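PDB 5MPO: molybdopterin synthase catalytic subunit from Homo sapiens, which transfers two sulfur atoms from thiocarboxylated MOCS2A to precursor Z, building the dithiolene group of molybdopterin as the catalytic subunit of molybdopterin synthase. Local coordinates for residues Ala74-Ile85 against Tyr128-Ile139. Sequence-based numbering, arbitrary orientation.
Sequences AENEVRKICSDI and YAIDTLKAKVPI
Ile81 enters helix 119-136 as a knob, set in a hole formed by Tyr128, Ala129, Thr132 and Leu133. Its CB points toward that helix and branches two ways. CG2, anti to the backbone N (chi1 -73° places CG1 beside that N instead), lies 4.1 Å from Ala129 CA and also nears the Tyr128 ring. The Ile81 and Thr132 side chains run past each other in opposite directions, with Ile81 CG1 3.5 Å from Thr132 CG2. The tip, CD1, touches that same methyl, then Leu133 N at 3.8 Å and Val137 CG2 at 3.9 Å. Toward the end of 74-85, Ile85 CG1 meets Tyr128 CD2 at 3.6 Å, obliquely to the ring, while Ile85 CD1 reaches Ala129 CB. At the other end, where the chain turns out of the helix, Val137 CG1 packs 3.7 Å from Ala74 CB, and Pro138 CG and CD come against Ala74 N and CA. Glu77 contributes CB against Val137 CG2 and CG near Pro138 CD; its chain bends at chi2 (-62°), and OE2 takes a 2.7 Å salt bridge from Lys80 NZ, which has a second acidic partner on another protein's chain. With an alanine here, Lys80 would probably lose its mate within the helix and Pro138 CD the methylene beside it. The axes of the two short segments run roughly antiparallel (146°), 10.3 Å apart at closest approach, and both helices pack on the mixed sheet, Val78 on Ile22 and Val96, Leu133 on Ile110. Lys134 is predicted to bind substrate, placing helix 119-136 beside the probable active site. Across the segments, apolar side chains and the aliphatic part of Glu77 make the contact, without hydrogen bond or salt bridge.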
loop_
_atom_site.group_PDB
_atom_site.type_symbol
_atom_site.label_atom_id
_atom_site.label_comp_id
_atom_site.label_asym_id
_atom_site.label_seq_id
_atom_site.Cartn_x
_atom_site.Cartn_y
_atom_site.Cartn_z
ATOM N N ALA C 74 -8.694 -12.865 17.793
ATOM C CA ALA C 74 -8.109 -12.303 16.582
ATOM C C ALA C 74 -8.455 -10.841 16.482
ATOM O O ALA C 74 -7.619 -10.031 16.099
ATOM C CB ALA C 74 -8.618 -13.017 15.367
ATOM N N GLU C 75 -9.670 -10.513 16.886
ATOM C CA GLU C 75 -10.062 -9.121 17.061
ATOM C C GLU C 75 -9.194 -8.349 18.049
ATOM O O GLU C 75 -8.662 -7.271 17.723
ATOM C CB GLU C 75 -11.494 -9.011 17.469
ATOM C CG GLU C 75 -12.128 -7.742 16.938
ATOM C CD GLU C 75 -13.616 -7.896 16.765
ATOM O OE1 GLU C 75 -14.316 -6.858 16.904
ATOM O OE2 GLU C 75 -14.052 -9.057 16.492
ATOM N N ASN C 76 -9.018 -8.913 19.236
ATOM C CA ASN C 76 -8.224 -8.239 20.238
ATOM C C ASN C 76 -6.785 -8.039 19.721
ATOM O O ASN C 76 -6.165 -6.967 19.992
ATOM C CB ASN C 76 -8.216 -8.985 21.562
ATOM C CG ASN C 76 -7.739 -8.106 22.722
ATOM O OD1 ASN C 76 -8.261 -7.005 22.921
ATOM N ND2 ASN C 76 -6.745 -8.585 23.498
ATOM N N GLU C 77 -6.282 -9.024 18.970
ATOM C CA GLU C 77 -4.874 -9.025 18.579
ATOM C C GLU C 77 -4.659 -7.970 17.512
ATOM O O GLU C 77 -3.687 -7.241 17.546
ATOM C CB GLU C 77 -4.354 -10.385 18.106
ATOM C CG GLU C 77 -4.009 -11.373 19.209
ATOM C CD GLU C 77 -2.918 -10.985 20.171
ATOM O OE1 GLU C 77 -1.757 -10.779 19.764
ATOM O OE2 GLU C 77 -3.203 -10.991 21.392
ATOM N N VAL C 78 -5.623 -7.825 16.637
ATOM C CA VAL C 78 -5.632 -6.704 15.730
ATOM C C VAL C 78 -5.768 -5.346 16.475
ATOM O O VAL C 78 -5.071 -4.408 16.110
ATOM C CB VAL C 78 -6.707 -6.860 14.674
ATOM C CG1 VAL C 78 -6.779 -5.616 13.771
ATOM C CG2 VAL C 78 -6.445 -8.118 13.828
ATOM N N ARG C 79 -6.564 -5.255 17.538
ATOM C CA ARG C 79 -6.612 -4.022 18.315
ATOM C C ARG C 79 -5.243 -3.703 18.875
ATOM O O ARG C 79 -4.894 -2.548 19.019
ATOM C CB ARG C 79 -7.672 -4.043 19.468
ATOM C CG ARG C 79 -9.124 -3.981 18.961
ATOM C CD ARG C 79 -10.237 -3.833 20.016
ATOM N NE ARG C 79 -10.237 -4.973 20.956
ATOM C CZ ARG C 79 -11.068 -6.036 20.948
ATOM N NH1 ARG C 79 -12.058 -6.163 20.059
ATOM N NH2 ARG C 79 -10.897 -7.007 21.852
ATOM N N LYS C 80 -4.495 -4.712 19.274
ATOM C CA LYS C 80 -3.163 -4.458 19.749
ATOM C C LYS C 80 -2.254 -3.935 18.620
ATOM O O LYS C 80 -1.449 -3.016 18.812
ATOM C CB LYS C 80 -2.525 -5.712 20.322
ATOM C CG LYS C 80 -2.933 -5.991 21.744
ATOM C CD LYS C 80 -2.285 -7.279 22.133
ATOM C CE LYS C 80 -3.061 -7.925 23.260
ATOM N NZ LYS C 80 -2.544 -9.330 23.371
ATOM N N ILE C 81 -2.372 -4.540 17.455
ATOM C CA ILE C 81 -1.647 -4.004 16.322
ATOM C C ILE C 81 -1.979 -2.523 16.042
ATOM O O ILE C 81 -1.058 -1.693 15.769
ATOM C CB ILE C 81 -1.884 -4.893 15.114
ATOM C CG1 ILE C 81 -1.094 -6.181 15.309
ATOM C CG2 ILE C 81 -1.543 -4.174 13.795
ATOM C CD1 ILE C 81 -1.538 -7.210 14.294
ATOM N N CYS C 82 -3.267 -2.188 16.091
ATOM C CA CYS C 82 -3.693 -0.772 15.923
ATOM C C CYS C 82 -3.003 0.174 16.904
ATOM O O CYS C 82 -2.465 1.243 16.557
ATOM C CB CYS C 82 -5.195 -0.645 16.001
ATOM S SG CYS C 82 -5.951 -1.378 14.516
ATOM N N SER C 83 -2.958 -0.286 18.125
ATOM C CA SER C 83 -2.501 0.506 19.225
ATOM C C SER C 83 -0.966 0.658 19.146
ATOM O O SER C 83 -0.394 1.699 19.396
ATOM C CB SER C 83 -3.015 -0.201 20.502
ATOM O OG SER C 83 -2.465 0.360 21.652
ATOM N N ASP C 84 -0.279 -0.399 18.773
ATOM C CA ASP C 84 1.147 -0.312 18.619
ATOM C C ASP C 84 1.528 0.583 17.438
ATOM O O ASP C 84 2.463 1.360 17.521
ATOM C CB ASP C 84 1.685 -1.712 18.460
ATOM C CG ASP C 84 1.650 -2.504 19.823
ATOM O OD1 ASP C 84 1.582 -1.898 20.936
ATOM O OD2 ASP C 84 1.723 -3.728 19.778
ATOM N N ILE C 85 0.798 0.473 16.353
ATOM C CA ILE C 85 0.984 1.345 15.236
ATOM C C ILE C 85 0.875 2.797 15.672
ATOM O O ILE C 85 1.739 3.586 15.338
ATOM C CB ILE C 85 -0.015 1.072 14.112
ATOM C CG1 ILE C 85 0.418 -0.176 13.330
ATOM C CG2 ILE C 85 -0.112 2.255 13.174
ATOM C CD1 ILE C 85 -0.598 -0.637 12.324
ATOM N N TYR C 128 3.838 -2.998 8.583
ATOM C CA TYR C 128 3.856 -3.566 9.913
ATOM C C TYR C 128 2.538 -4.333 10.254
ATOM O O TYR C 128 2.580 -5.355 10.903
ATOM C CB TYR C 128 4.024 -2.485 10.956
ATOM C CG TYR C 128 3.940 -3.027 12.377
ATOM C CD1 TYR C 128 5.061 -3.681 12.983
ATOM C CD2 TYR C 128 2.745 -2.899 13.136
ATOM C CE1 TYR C 128 5.008 -4.136 14.294
ATOM C CE2 TYR C 128 2.671 -3.382 14.459
ATOM C CZ TYR C 128 3.784 -4.005 15.043
ATOM O OH TYR C 128 3.703 -4.495 16.345
ATOM N N ALA C 129 1.399 -3.810 9.816
ATOM C CA ALA C 129 0.137 -4.446 10.083
ATOM C C ALA C 129 0.047 -5.846 9.429
ATOM O O ALA C 129 -0.244 -6.819 10.116
ATOM C CB ALA C 129 -1.002 -3.559 9.646
ATOM N N ILE C 130 0.279 -5.951 8.135
ATOM C CA ILE C 130 0.213 -7.249 7.488
ATOM C C ILE C 130 1.257 -8.250 8.019
ATOM O O ILE C 130 0.947 -9.400 8.228
ATOM C CB ILE C 130 0.244 -7.166 5.947
ATOM C CG1 ILE C 130 -0.002 -8.564 5.345
ATOM C CG2 ILE C 130 1.567 -6.621 5.407
ATOM C CD1 ILE C 130 -1.373 -9.166 5.703
ATOM N N ASP C 131 2.466 -7.813 8.260
ATOM C CA ASP C 131 3.474 -8.678 8.857
ATOM C C ASP C 131 3.139 -9.204 10.236
ATOM O O ASP C 131 3.449 -10.372 10.585
ATOM C CB ASP C 131 4.851 -7.966 8.951
ATOM C CG ASP C 131 5.497 -7.754 7.544
ATOM O OD1 ASP C 131 5.000 -8.299 6.516
ATOM O OD2 ASP C 131 6.478 -7.011 7.464
ATOM N N THR C 132 2.633 -8.296 11.040
ATOM C CA THR C 132 2.333 -8.588 12.404
ATOM C C THR C 132 1.061 -9.471 12.438
ATOM O O THR C 132 1.020 -10.432 13.154
ATOM C CB THR C 132 2.216 -7.293 13.196
ATOM O OG1 THR C 132 3.388 -6.508 12.936
ATOM C CG2 THR C 132 2.054 -7.597 14.749
ATOM N N LEU C 133 0.096 -9.206 11.567
ATOM C CA LEU C 133 -1.060 -10.021 11.469
ATOM C C LEU C 133 -0.664 -11.459 11.153
ATOM O O LEU C 133 -1.222 -12.391 11.742
ATOM C CB LEU C 133 -1.995 -9.481 10.402
ATOM C CG LEU C 133 -3.288 -10.303 10.257
ATOM C CD1 LEU C 133 -4.578 -9.487 10.194
ATOM C CD2 LEU C 133 -3.219 -11.275 9.050
ATOM N N LYS C 134 0.276 -11.644 10.229
ATOM C CA LYS C 134 0.637 -12.992 9.768
ATOM C C LYS C 134 1.422 -13.703 10.829
ATOM O O LYS C 134 1.419 -14.904 10.867
ATOM C CB LYS C 134 1.414 -12.962 8.454
ATOM C CG LYS C 134 0.507 -12.613 7.264
ATOM C CD LYS C 134 1.262 -12.550 5.927
ATOM C CE LYS C 134 0.915 -13.669 4.951
ATOM N NZ LYS C 134 -0.527 -13.637 4.566
ATOM N N ALA C 135 2.085 -12.953 11.700
ATOM C CA ALA C 135 2.900 -13.506 12.760
ATOM C C ALA C 135 2.140 -13.784 14.100
ATOM O O ALA C 135 2.541 -14.605 14.874
ATOM C CB ALA C 135 4.022 -12.515 13.038
ATOM N N LYS C 136 1.090 -13.041 14.381
ATOM C CA LYS C 136 0.530 -12.962 15.705
ATOM C C LYS C 136 -0.949 -13.251 15.815
ATOM O O LYS C 136 -1.377 -13.636 16.862
ATOM C CB LYS C 136 0.771 -11.552 16.243
ATOM C CG LYS C 136 1.668 -11.466 17.467
ATOM C CD LYS C 136 3.083 -12.003 17.262
ATOM C CE LYS C 136 3.698 -12.094 18.637
ATOM N NZ LYS C 136 5.049 -12.675 18.568
ATOM N N VAL C 137 -1.728 -13.068 14.750
ATOM C CA VAL C 137 -3.161 -13.138 14.836
ATOM C C VAL C 137 -3.656 -14.569 14.547
ATOM O O VAL C 137 -3.336 -15.104 13.492
ATOM C CB VAL C 137 -3.795 -12.067 13.938
ATOM C CG1 VAL C 137 -5.321 -12.041 14.010
ATOM C CG2 VAL C 137 -3.290 -10.681 14.405
ATOM N N PRO C 138 -4.450 -15.184 15.493
ATOM C CA PRO C 138 -4.915 -16.579 15.404
ATOM C C PRO C 138 -5.929 -16.798 14.299
ATOM O O PRO C 138 -7.132 -16.751 14.529
ATOM C CB PRO C 138 -5.503 -16.831 16.786
ATOM C CG PRO C 138 -5.999 -15.535 17.203
ATOM C CD PRO C 138 -4.972 -14.561 16.711
ATOM N N ILE C 139 -5.390 -16.919 13.082
ATOM C CA ILE C 139 -6.122 -17.156 11.846
ATOM C C ILE C 139 -5.319 -18.227 11.104
ATOM O O ILE C 139 -4.107 -18.361 11.348
ATOM C CB ILE C 139 -6.181 -15.910 10.964
ATOM C CG1 ILE C 139 -6.829 -14.736 11.675
ATOM C CG2 ILE C 139 -6.984 -16.152 9.692
ATOM C CD1 ILE C 139 -6.374 -13.412 11.107
#